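Long-range contacts in tyrosyl-DNA phosphodiesterase 2 (Danio rerio, PDB 4F1H), which belongs to the endonuclease/exonuclease/phosphatase family of the DNase I-like clan and binds DNA and a magnesium ion in the crystal: residues T114-S119 with A150-L155; N154-E159 with C203-I208; D66-G71 with M94-L99. All blocks are in the same frame, centred on the assembly; numbering follows the deposited sequence.

The three contacts follow one another along the chain: contact 3 closes before contact 1 opens, and contact 2 starts where contact 1 ends, sharing Asn-154 and Leu-155. All draw on the seven-stranded mixed sheet, through strands 97-105, 108-114, 145-150 and 202-211; contact 3 also reaches strand 69-75 of the six-stranded sheet facing it. The centre of contact 1 lies about 8 Å from that of contact 2 and about 10 Å from that of contact 3, whereas the centres of 2 and 3 are about 18 Å apart. Contact 1 thus occupies the middle, where loops at the strand ends meet the bound DNA.

Contact 1: T114-S119 with A150-L155; sequences TSHLES and AGDTNL. With nucleotides of chain A.
Thr-114 and Ala-150, at the ends of two parallel strands, open the contact: Thr-114 OG1 donates to Ala-150 O, in the carbonyl plane, at 2.7 Å. Beyond them the two loops keep almost the same heading, their end-to-end directions 7° apart. A single parallel bridge at His-116 and Asp-152 carries the pairing on, with Leu-117 N bonded to Asp-152 O at 2.9 Å and a weak bond from Asp-152 N to Ser-115 O.

Asn-154 ties the far end together. Its CB lies 3.8 Å from Glu-118 O. CG stands beside the backbone N (chi1 -81°), which carries the amide toward the phosphate of DT1 of chain A. Asn-154 CG comes 3.4 Å from OP2 of DT1. OD1 reaches OP2 of DT1 at 2.7 Å, while ND2 divides its work, giving one bond to Leu-117 O at 2.9 Å and another to OP3 of DT1 at 3.1 Å. Three side chains therefore grip OP3: Asn-154 ND2, Ser-119 OG and His-116 NE2. His-116 NE2 meets OP3 of DT1 at 2.8 Å, in the plane of the imidazole and nearly straight (N-H...O angle 165°). His-116 and Asp-152 run side by side, pointing the same way; Asp-152 OD2 accepts from Asn-10 ND2. Asp-152 OD1 accepts from the backbone N of Asn-154 in an Asx turn, which holds the loop bent. Leu-117 lays CB against Thr-153 O.

The loops, which follow strands 108-114 and 145-150, form the phosphate-binding site of this DNase I-like fold, with His-116 near the bound magnesium ion. Helix 124-140 packs on Leu-117 and Asn-154, strand 37-43 of the other sheet touches Thr-114 and His-116, and strand 202-211 meets Asp-152 and Asn-154.

Contact 2: N154-E159 with C203-I208; sequences NLRDAE and CRFDRI. With nucleotides of chain A.
Asn-154 and Phe-205 bring the two backbones together, their CA atoms 4.3 Å apart. The pairing is slight: one weak bond runs from Asn-154 N to Phe-205 O. Segment 154-159 then turns into a helix beginning at Asp-157, with Arg-156 as N-cap residue, while segment 203-208 spans the break in strand 202-211 and resumes the strand at Asp-206. A water bridges the backbones where they diverge, giving to Leu-155 O and accepting from Arg-204 N.

The ring of Phe-205 is wedged between Cys-203 CB over one face and Asn-154 OD1, offset toward the rim, over the other; Leu-155 O meets its edge in plane. Arg-156 bends at its second torsion (chi2 71°) and sets its guanidinium across the ring, Phe-205 CE1 lying over the guanidinium centre. The two planes are 53° apart, an oblique crossing rather than a parallel stack. NH1 of Arg-156 folds back to Asn-154 O at 2.8 Å, which fixes the group's rotation and directs the remaining donors at the DNA: NE and NH2 both grip OP1 of DC3 of chain A, and NH2 also bonds OP1 of DG2 of chain A at 2.8 Å.

Beside Leu-155, Arg-207 extends to clasp Arg-204 O with NE and NH2, the bond from NE being nearly straight (N-H...O angle 162°). Arg-207 NH2 forms a salt bridge to Asp-157 OD1 at 3.1 Å, the two side chains crossing at about a right angle. Leu-155 CB covers one guanidinium face of Arg-207, and Arg-204, salt-bridged to Asp-172, lies against the other.

Asp-157 thus probably offsets the crowded arginine charge within the protein, whereas Arg-156 directs its charge at two successive phosphates, holding backbone rather than bases.

Contact 3: D66-G71 with M94-L99; sequences DGYFTG and MMRNLL
Tyr-68 and Arg-96 meet at the rim of the two facing sheets of the DNase I-like alpha/beta sandwich, just before strands 69-75 and 97-105. Arg-96 grips the phenol oxygen side-on with two nitrogens, NH2 to Tyr-68 OH at 2.8 Å and NE to the same atom at 3.2 Å. The oxygen lies in the guanidinium plane, but the ring is turned steeply from it, the planes being 72° apart, and it offers its edge to the arginine. Tyr-68 CG lies between the backbone N and the carbonyl carbon (chi1 64°), which sends the hydroxyl across to the second segment, where Met-94 CB lies 3.6 Å from Tyr-68 OH.

Deeper in, Thr-70 and Leu-99 point toward each other's strand and slide past in opposite directions. Leu-99 CD2 touches both Thr-70 OG1 and Gly-71 CA. The axes of 69-71 and 97-99 come within 8.1 Å, their directions differing by only 15°, too far for neighbours within one sheet and consistent with two sheets facing each other.

The second shell sets the arginine in place. NH1 bonds to His-116 O and NH2 also to Ser-119 OG, so Arg-96 links the tyrosine to the loop at the bound DNA, and a thymine base of that DNA packs against Arg-96. Asn-97, whose ND2 bonds Gly-63 O, meets Thr-70 through water: one water molecule accepts from Thr-70 N at 3.2 Å and donates to Asn-97 OD1 at 2.9 Å.

Contact 1: T114-S119 with A150-L155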
loop_
_atom_site.group_PDB
_atom_site.type_symbol
_atom_site.label_atom_id
_atom_site.label_comp_id
_atom_site.label_asym_id
_atom_site.label_seq_id
_atom_site.Cartn_x
_atom_site.Cartn_y
_atom_site.Cartn_z
ATOM N N THR B 114 2.414 -10.517 17.483
ATOM C CA THR B 114 3.480 -9.522 17.228
ATOM C C THR B 114 4.536 -10.057 16.266
ATOM O O THR B 114 4.795 -11.260 16.141
ATOM C CB THR B 114 4.163 -9.002 18.533
ATOM O OG1 THR B 114 4.933 -7.839 18.240
ATOM C CG2 THR B 114 5.066 -10.053 19.194
ATOM N N SER B 115 5.178 -9.118 15.581
ATOM C CA SER B 115 6.269 -9.457 14.695
ATOM C C SER B 115 7.132 -8.213 14.537
ATOM O O SER B 115 6.708 -7.070 14.832
ATOM C CB SER B 115 5.725 -9.934 13.341
ATOM O OG SER B 115 6.794 -10.400 12.517
ATOM N N HIS B 116 8.366 -8.435 14.117
ATOM C CA HIS B 116 9.261 -7.367 13.715
ATOM C C HIS B 116 9.491 -7.686 12.243
ATOM O O HIS B 116 10.300 -8.591 11.918
ATOM C CB HIS B 116 10.537 -7.507 14.544
ATOM C CG HIS B 116 11.586 -6.485 14.259
ATOM N ND1 HIS B 116 12.857 -6.586 14.783
ATOM C CD2 HIS B 116 11.544 -5.310 13.587
ATOM C CE1 HIS B 116 13.573 -5.538 14.414
ATOM N NE2 HIS B 116 12.805 -4.749 13.680
ATOM N N LEU B 117 8.753 -7.038 11.334
ATOM C CA LEU B 117 8.856 -7.429 9.924
ATOM C C LEU B 117 10.215 -6.993 9.376
ATOM O O LEU B 117 10.859 -6.067 9.881
ATOM C CB LEU B 117 7.763 -6.780 9.044
ATOM C CG LEU B 117 6.309 -7.110 9.413
ATOM C CD1 LEU B 117 5.319 -6.590 8.328
ATOM C CD2 LEU B 117 6.070 -8.605 9.633
ATOM N N GLU B 118 10.655 -7.723 8.350
ATOM C CA GLU B 118 12.014 -7.574 7.787
ATOM C C GLU B 118 12.410 -6.090 7.684
ATOM O O GLU B 118 11.629 -5.258 7.164
ATOM C CB GLU B 118 12.009 -8.178 6.383
ATOM C CG GLU B 118 13.385 -8.681 5.917
ATOM C CD GLU B 118 13.686 -10.071 6.435
ATOM O OE1 GLU B 118 12.958 -10.565 7.364
ATOM O OE2 GLU B 118 14.643 -10.709 5.910
ATOM N N SER B 119 13.602 -5.779 8.178
ATOM C CA SER B 119 14.087 -4.395 8.302
ATOM C C SER B 119 14.786 -3.933 7.015
ATOM O O SER B 119 15.272 -4.755 6.209
ATOM C CB SER B 119 15.092 -4.280 9.448
ATOM O OG SER B 119 14.493 -4.662 10.700
ATOM N N ALA B 150 0.283 -6.062 17.083
ATOM C CA ALA B 150 1.015 -4.818 17.312
ATOM C C ALA B 150 2.465 -5.166 17.135
ATOM O O ALA B 150 2.956 -6.126 17.720
ATOM C CB ALA B 150 0.763 -4.271 18.738
ATOM N N GLY B 151 3.161 -4.393 16.329
ATOM C CA GLY B 151 4.584 -4.662 16.170
ATOM C C GLY B 151 5.308 -3.608 15.378
ATOM O O GLY B 151 4.742 -2.612 14.954
ATOM N N ASP B 152 6.604 -3.839 15.211
ATOM C CA ASP B 152 7.419 -2.979 14.383
ATOM C C ASP B 152 7.334 -3.571 12.997
ATOM O O ASP B 152 8.026 -4.550 12.689
ATOM C CB ASP B 152 8.862 -2.955 14.875
ATOM C CG ASP B 152 9.750 -2.104 13.981
ATOM O OD1 ASP B 152 9.245 -1.575 12.959
ATOM O OD2 ASP B 152 10.947 -1.999 14.285
ATOM N N THR B 153 6.454 -2.998 12.181
ATOM C CA THR B 153 6.174 -3.543 10.865
ATOM C C THR B 153 7.183 -3.044 9.823
ATOM O O THR B 153 7.190 -3.563 8.719
ATOM C CB THR B 153 4.795 -3.102 10.382
ATOM O OG1 THR B 153 4.826 -1.688 10.085
ATOM C CG2 THR B 153 3.703 -3.436 11.384
ATOM N N ASN B 154 7.985 -2.004 10.138
ATOM C CA ASN B 154 8.854 -1.371 9.141
ATOM C C ASN B 154 8.136 -0.932 7.866
ATOM O O ASN B 154 8.764 -0.748 6.801
ATOM C CB ASN B 154 10.050 -2.285 8.817
ATOM C CG ASN B 154 11.121 -2.168 9.848
ATOM O OD1 ASN B 154 11.673 -1.080 10.024
ATOM N ND2 ASN B 154 11.441 -3.266 10.546
ATOM N N LEU B 155 6.827 -0.760 7.970
ATOM C CA LEU B 155 6.025 -0.488 6.760
ATOM C C LEU B 155 6.080 0.953 6.306
ATOM O O LEU B 155 6.182 1.909 7.094
ATOM C CB LEU B 155 4.547 -0.848 6.997
ATOM C CG LEU B 155 4.325 -2.366 6.925
ATOM C CD1 LEU B 155 2.920 -2.712 7.484
ATOM C CD2 LEU B 155 4.587 -2.999 5.529
ATOM O OP3 DT A 1 13.917 -2.588 12.277
ATOM P P DT A 1 13.939 -1.139 12.647
ATOM O OP1 DT A 1 14.284 -0.831 14.027
ATOM O OP2 DT A 1 12.599 -0.485 12.445
ATOM O "O5'" DT A 1 14.913 -0.443 11.608
ATOM C "C5'" DT A 1 15.360 0.890 11.908
ATOM C "C4'" DT A 1 16.309 1.282 10.795
ATOM O "O4'" DT A 1 17.549 0.565 11.047
ATOM C "C3'" DT A 1 15.860 0.923 9.374
ATOM O "O3'" DT A 1 16.400 1.895 8.459
ATOM C "C2'" DT A 1 16.521 -0.431 9.129
ATOM C "C1'" DT A 1 17.837 -0.241 9.883
ATOM N N1 DT A 1 18.491 -1.519 10.288
ATOM C C2 DT A 1 19.736 -1.804 9.761
ATOM O O2 DT A 1 20.322 -1.059 8.959
ATOM N N3 DT A 1 20.259 -3.000 10.179
ATOM C C4 DT A 1 19.700 -3.920 11.060
ATOM O O4 DT A 1 20.287 -4.973 11.373
ATOM C C5 DT A 1 18.394 -3.539 11.568
ATOM C C7 DT A 1 17.647 -4.451 12.494
ATOM C C6 DT A 1 17.848 -2.377 11.177
#

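Contact 2: N154-E159 with C203-I208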
loop_
_atom_site.group_PDB
_atom_site.type_symbol
_atom_site.label_atom_id
_atom_site.label_comp_id
_atom_site.label_asym_id
_atom_site.label_seq_id
_atom_site.Cartn_x
_atom_site.Cartn_y
_atom_site.Cartn_z
ATOM N N ASN B 154 7.985 -2.004 10.138
ATOM C CA ASN B 154 8.854 -1.371 9.141
ATOM C C ASN B 154 8.136 -0.932 7.866
ATOM O O ASN B 154 8.764 -0.748 6.801
ATOM C CB ASN B 154 10.050 -2.285 8.817
ATOM C CG ASN B 154 11.121 -2.168 9.848
ATOM O OD1 ASN B 154 11.673 -1.080 10.024
ATOM N ND2 ASN B 154 11.441 -3.266 10.546
ATOM N N LEU B 155 6.827 -0.760 7.970
ATOM C CA LEU B 155 6.025 -0.488 6.760
ATOM C C LEU B 155 6.080 0.953 6.306
ATOM O O LEU B 155 6.182 1.909 7.094
ATOM C CB LEU B 155 4.547 -0.848 6.997
ATOM C CG LEU B 155 4.325 -2.366 6.925
ATOM C CD1 LEU B 155 2.920 -2.712 7.484
ATOM C CD2 LEU B 155 4.587 -2.999 5.529
ATOM N N ARG B 156 5.985 1.088 4.993
ATOM C CA ARG B 156 5.700 2.388 4.365
ATOM C C ARG B 156 4.244 2.302 3.881
ATOM O O ARG B 156 3.781 1.199 3.547
ATOM C CB ARG B 156 6.632 2.519 3.169
ATOM C CG ARG B 156 8.029 2.963 3.510
ATOM C CD ARG B 156 8.852 1.908 4.244
ATOM N NE ARG B 156 10.175 2.451 4.516
ATOM C CZ ARG B 156 11.150 1.830 5.168
ATOM N NH1 ARG B 156 10.993 0.591 5.702
ATOM N NH2 ARG B 156 12.302 2.476 5.287
ATOM N N ASP B 157 3.513 3.426 3.862
ATOM C CA ASP B 157 2.090 3.407 3.468
ATOM C C ASP B 157 1.846 2.693 2.150
ATOM O O ASP B 157 0.843 1.967 2.004
ATOM C CB ASP B 157 1.501 4.813 3.312
ATOM C CG ASP B 157 1.426 5.572 4.606
ATOM O OD1 ASP B 157 1.633 4.980 5.688
ATOM O OD2 ASP B 157 1.144 6.785 4.531
ATOM N N ALA B 158 2.715 2.935 1.167
ATOM C CA ALA B 158 2.484 2.282 -0.114
ATOM C C ALA B 158 2.617 0.762 -0.080
ATOM O O ALA B 158 2.001 0.050 -0.881
ATOM C CB ALA B 158 3.383 2.867 -1.152
ATOM N N GLU B 159 3.415 0.243 0.849
ATOM C CA GLU B 159 3.583 -1.206 0.914
ATOM C C GLU B 159 2.286 -1.893 1.293
ATOM O O GLU B 159 2.003 -3.007 0.829
ATOM C CB GLU B 159 4.710 -1.571 1.890
ATOM C CG GLU B 159 6.050 -1.121 1.367
ATOM C CD GLU B 159 7.224 -1.253 2.339
ATOM O OE1 GLU B 159 7.025 -1.505 3.557
ATOM O OE2 GLU B 159 8.380 -1.077 1.870
ATOM N N CYS B 203 9.207 8.121 10.268
ATOM C CA CYS B 203 8.557 6.930 9.722
ATOM C C CYS B 203 7.525 6.355 10.684
ATOM O O CYS B 203 7.706 6.411 11.924
ATOM C CB CYS B 203 9.624 5.859 9.516
ATOM S SG CYS B 203 10.895 6.393 8.333
ATOM N N ARG B 204 6.433 5.830 10.141
ATOM C CA ARG B 204 5.418 5.220 11.002
ATOM C C ARG B 204 5.582 3.697 10.909
ATOM O O ARG B 204 4.804 3.012 10.266
ATOM C CB ARG B 204 4.003 5.659 10.601
ATOM C CG ARG B 204 2.921 5.214 11.631
ATOM C CD ARG B 204 1.566 5.861 11.357
ATOM N NE ARG B 204 0.887 5.289 10.179
ATOM C CZ ARG B 204 0.077 4.231 10.198
ATOM N NH1 ARG B 204 -0.139 3.550 11.330
ATOM N NH2 ARG B 204 -0.506 3.836 9.083
ATOM N N PHE B 205 6.618 3.186 11.562
ATOM C CA PHE B 205 6.987 1.759 11.457
ATOM C C PHE B 205 6.163 0.902 12.414
ATOM O O PHE B 205 5.882 -0.268 12.130
ATOM C CB PHE B 205 8.487 1.586 11.801
ATOM C CG PHE B 205 9.437 2.047 10.712
ATOM C CD1 PHE B 205 9.020 2.150 9.373
ATOM C CD2 PHE B 205 10.758 2.351 11.036
ATOM C CE1 PHE B 205 9.946 2.569 8.378
ATOM C CE2 PHE B 205 11.653 2.768 10.066
ATOM C CZ PHE B 205 11.237 2.859 8.725
ATOM N N ASP B 206 5.791 1.485 13.558
ATOM C CA ASP B 206 5.113 0.729 14.586
ATOM C C ASP B 206 3.636 0.935 14.401
ATOM O O ASP B 206 3.162 2.085 14.379
ATOM C CB ASP B 206 5.617 1.247 15.927
ATOM C CG ASP B 206 7.121 1.035 16.045
ATOM O OD1 ASP B 206 7.534 -0.129 16.335
ATOM O OD2 ASP B 206 7.911 1.965 15.751
ATOM N N ARG B 207 2.910 -0.175 14.239
ATOM C CA ARG B 207 1.492 -0.126 13.897
ATOM C C ARG B 207 0.714 -1.184 14.631
ATOM O O ARG B 207 1.269 -2.221 15.010
ATOM C CB ARG B 207 1.256 -0.311 12.378
ATOM C CG ARG B 207 2.085 0.643 11.489
ATOM C CD ARG B 207 1.676 0.545 10.012
ATOM N NE ARG B 207 2.470 1.523 9.279
ATOM C CZ ARG B 207 2.188 2.008 8.065
ATOM N NH1 ARG B 207 1.124 1.583 7.383
ATOM N NH2 ARG B 207 2.995 2.931 7.537
ATOM N N ILE B 208 -0.571 -0.909 14.838
ATOM C CA ILE B 208 -1.493 -1.843 15.502
ATOM C C ILE B 208 -2.643 -2.118 14.554
ATOM O O ILE B 208 -3.272 -1.159 14.033
ATOM C CB ILE B 208 -2.100 -1.216 16.769
ATOM C CG1 ILE B 208 -0.982 -0.723 17.694
ATOM C CG2 ILE B 208 -3.035 -2.185 17.468
ATOM C CD1 ILE B 208 -1.511 0.163 18.843
ATOM O OP3 DT A 1 13.917 -2.588 12.277
ATOM P P DT A 1 13.939 -1.139 12.647
ATOM O OP1 DT A 1 14.284 -0.831 14.027
ATOM O OP2 DT A 1 12.599 -0.485 12.445
ATOM O "O5'" DT A 1 14.913 -0.443 11.608
ATOM C "C5'" DT A 1 15.360 0.890 11.908
ATOM C "C4'" DT A 1 16.309 1.282 10.795
ATOM O "O4'" DT A 1 17.549 0.565 11.047
ATOM C "C3'" DT A 1 15.860 0.923 9.374
ATOM O "O3'" DT A 1 16.400 1.895 8.459
ATOM C "C2'" DT A 1 16.521 -0.431 9.129
ATOM C "C1'" DT A 1 17.837 -0.241 9.883
ATOM N N1 DT A 1 18.491 -1.519 10.288
ATOM C C2 DT A 1 19.736 -1.804 9.761
ATOM O O2 DT A 1 20.322 -1.059 8.959
ATOM N N3 DT A 1 20.259 -3.000 10.179
ATOM C C4 DT A 1 19.700 -3.920 11.060
ATOM O O4 DT A 1 20.287 -4.973 11.373
ATOM C C5 DT A 1 18.394 -3.539 11.568
ATOM C C7 DT A 1 17.647 -4.451 12.494
ATOM C C6 DT A 1 17.848 -2.377 11.177
ATOM P P DG A 2 15.796 2.055 6.996
ATOM O OP1 DG A 2 14.338 1.759 7.045
ATOM O OP2 DG A 2 16.690 1.350 6.003
ATOM O "O5'" DG A 2 16.053 3.599 6.666
ATOM C "C5'" DG A 2 15.443 4.557 7.524
ATOM C "C4'" DG A 2 15.149 5.771 6.667
ATOM O "O4'" DG A 2 16.404 6.471 6.411
ATOM C "C3'" DG A 2 14.497 5.521 5.316
ATOM O "O3'" DG A 2 13.416 6.458 5.279
ATOM C "C2'" DG A 2 15.592 5.894 4.311
ATOM C "C1'" DG A 2 16.351 6.962 5.089
ATOM N N9 DG A 2 17.742 7.153 4.696
ATOM C C8 DG A 2 18.782 6.218 4.697
ATOM N N7 DG A 2 19.938 6.739 4.293
ATOM C C5 DG A 2 19.610 8.090 4.012
ATOM C C6 DG A 2 20.414 9.163 3.526
ATOM O O6 DG A 2 21.615 9.130 3.262
ATOM N N1 DG A 2 19.708 10.359 3.381
ATOM C C2 DG A 2 18.367 10.498 3.692
ATOM N N2 DG A 2 17.813 11.710 3.501
ATOM N N3 DG A 2 17.596 9.499 4.117
ATOM C C4 DG A 2 18.286 8.343 4.279
ATOM P P DC A 3 12.236 6.341 4.189
ATOM O OP1 DC A 3 11.736 4.960 4.171
ATOM O OP2 DC A 3 12.695 6.985 2.910
ATOM O "O5'" DC A 3 11.135 7.292 4.828
ATOM C "C5'" DC A 3 11.580 8.610 5.241
ATOM C "C4'" DC A 3 10.365 9.324 5.770
ATOM O "O4'" DC A 3 10.748 10.624 6.355
ATOM C "C3'" DC A 3 9.275 9.584 4.737
ATOM O "O3'" DC A 3 8.050 9.183 5.347
ATOM C "C2'" DC A 3 9.386 11.103 4.500
ATOM C "C1'" DC A 3 9.817 11.593 5.880
ATOM N N1 DC A 3 10.614 12.846 5.894
ATOM C C2 DC A 3 10.215 13.862 6.776
ATOM O O2 DC A 3 9.200 13.707 7.474
ATOM N N3 DC A 3 10.960 15.006 6.810
ATOM C C4 DC A 3 12.036 15.118 6.016
ATOM N N4 DC A 3 12.731 16.265 6.089
ATOM C C5 DC A 3 12.456 14.081 5.115
ATOM C C6 DC A 3 11.720 12.959 5.095
HETATM O O HOH W 1 6.221 4.669 7.460
HETATM O O HOH W 2 1.526 6.729 7.695
HETATM O O HOH W 3 -0.946 2.652 5.313
#

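Contact 3: D66-G71 with M94-L99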
loop_
_atom_site.group_PDB
_atom_site.type_symbol
_atom_site.label_atom_id
_atom_site.label_comp_id
_atom_site.label_asym_id
_atom_site.label_seq_id
_atom_site.Cartn_x
_atom_site.Cartn_y
_atom_site.Cartn_z
ATOM N N ASP B 66 17.817 -16.867 21.323
ATOM C CA ASP B 66 19.088 -16.142 21.258
ATOM C C ASP B 66 19.007 -15.186 20.077
ATOM O O ASP B 66 17.997 -15.139 19.354
ATOM C CB ASP B 66 20.305 -17.088 21.080
ATOM C CG ASP B 66 21.621 -16.532 21.726
ATOM O OD1 ASP B 66 21.756 -15.305 21.969
ATOM O OD2 ASP B 66 22.546 -17.338 21.996
ATOM N N GLY B 67 20.061 -14.408 19.909
ATOM C CA GLY B 67 20.059 -13.380 18.884
ATOM C C GLY B 67 19.207 -12.241 19.382
ATOM O O GLY B 67 19.345 -11.810 20.546
ATOM N N TYR B 68 18.354 -11.717 18.505
ATOM C CA TYR B 68 17.333 -10.767 18.998
ATOM C C TYR B 68 15.980 -11.262 18.534
ATOM O O TYR B 68 15.870 -11.978 17.525
ATOM C CB TYR B 68 17.599 -9.322 18.499
ATOM C CG TYR B 68 17.492 -9.188 16.999
ATOM C CD1 TYR B 68 18.606 -9.434 16.180
ATOM C CD2 TYR B 68 16.303 -8.792 16.395
ATOM C CE1 TYR B 68 18.506 -9.334 14.785
ATOM C CE2 TYR B 68 16.198 -8.678 14.978
ATOM C CZ TYR B 68 17.301 -8.945 14.203
ATOM O OH TYR B 68 17.211 -8.839 12.829
ATOM N N PHE B 69 14.918 -10.896 19.255
ATOM C CA PHE B 69 13.629 -11.536 19.007
ATOM C C PHE B 69 12.515 -10.728 19.665
ATOM O O PHE B 69 12.766 -9.757 20.414
ATOM C CB PHE B 69 13.643 -12.974 19.569
ATOM C CG PHE B 69 14.273 -13.073 20.925
ATOM C CD1 PHE B 69 13.506 -12.815 22.077
ATOM C CD2 PHE B 69 15.632 -13.393 21.062
ATOM C CE1 PHE B 69 14.079 -12.872 23.363
ATOM C CE2 PHE B 69 16.223 -13.463 22.364
ATOM C CZ PHE B 69 15.442 -13.206 23.497
ATOM N N THR B 70 11.284 -11.151 19.435
ATOM C CA THR B 70 10.108 -10.420 19.938
ATOM C C THR B 70 9.668 -11.034 21.259
ATOM O O THR B 70 10.191 -12.096 21.657
ATOM C CB THR B 70 8.960 -10.550 18.949
ATOM O OG1 THR B 70 8.683 -11.954 18.742
ATOM C CG2 THR B 70 9.368 -9.871 17.589
ATOM N N GLY B 71 8.726 -10.392 21.954
ATOM C CA GLY B 71 8.141 -10.998 23.140
ATOM C C GLY B 71 6.726 -10.489 23.337
ATOM O O GLY B 71 6.376 -9.451 22.799
ATOM N N MET B 94 16.433 -12.483 8.481
ATOM C CA MET B 94 16.691 -11.808 9.757
ATOM C C MET B 94 15.977 -12.480 10.931
ATOM O O MET B 94 15.684 -11.838 11.962
ATOM C CB MET B 94 16.253 -10.339 9.668
ATOM C CG MET B 94 16.889 -9.647 8.452
ATOM S SD MET B 94 16.490 -7.888 8.320
ATOM C CE MET B 94 17.240 -7.586 6.686
ATOM N N MET B 95 15.702 -13.777 10.781
ATOM C CA MET B 95 15.082 -14.590 11.856
ATOM C C MET B 95 13.740 -14.049 12.355
ATOM O O MET B 95 13.315 -14.335 13.489
ATOM C CB MET B 95 16.072 -14.852 13.000
ATOM C CG MET B 95 17.261 -15.693 12.573
ATOM S SD MET B 95 16.663 -17.385 12.275
ATOM C CE MET B 95 18.072 -18.152 11.459
ATOM N N ARG B 96 13.022 -13.356 11.467
ATOM C CA ARG B 96 11.730 -12.807 11.846
ATOM C C ARG B 96 10.649 -13.891 11.829
ATOM O O ARG B 96 10.752 -14.928 11.113
ATOM C CB ARG B 96 11.361 -11.643 10.921
ATOM C CG ARG B 96 12.507 -10.608 10.811
ATOM C CD ARG B 96 12.986 -10.114 12.199
ATOM N NE ARG B 96 14.164 -9.233 12.104
ATOM C CZ ARG B 96 14.125 -7.959 11.700
ATOM N NH1 ARG B 96 12.990 -7.418 11.327
ATOM N NH2 ARG B 96 15.243 -7.245 11.634
ATOM N N ASN B 97 9.618 -13.668 12.640
ATOM C CA ASN B 97 8.553 -14.644 12.742
ATOM C C ASN B 97 7.293 -13.970 13.265
ATOM O O ASN B 97 7.256 -12.738 13.489
ATOM C CB ASN B 97 8.968 -15.853 13.609
ATOM C CG ASN B 97 9.459 -15.476 15.006
ATOM O OD1 ASN B 97 9.112 -14.393 15.572
ATOM N ND2 ASN B 97 10.303 -16.348 15.578
ATOM N N LEU B 98 6.246 -14.759 13.449
ATOM C CA LEU B 98 4.996 -14.215 13.984
ATOM C C LEU B 98 4.701 -14.936 15.290
ATOM O O LEU B 98 4.524 -16.141 15.288
ATOM C CB LEU B 98 3.884 -14.451 12.948
ATOM C CG LEU B 98 2.488 -13.998 13.322
ATOM C CD1 LEU B 98 2.456 -12.488 13.672
ATOM C CD2 LEU B 98 1.525 -14.292 12.176
ATOM N N LEU B 99 4.670 -14.202 16.408
ATOM C CA LEU B 99 4.427 -14.800 17.733
ATOM C C LEU B 99 2.978 -14.524 18.115
ATOM O O LEU B 99 2.533 -13.367 18.080
ATOM C CB LEU B 99 5.391 -14.160 18.748
ATOM C CG LEU B 99 5.187 -14.439 20.250
ATOM C CD1 LEU B 99 5.255 -15.949 20.609
ATOM C CD2 LEU B 99 6.227 -13.607 21.054
HETATM O O HOH W 4 14.797 -11.747 14.852
HETATM O O HOH W 5 7.643 -12.374 16.331
HETATM O O HOH W 6 11.376 -13.344 17.095
#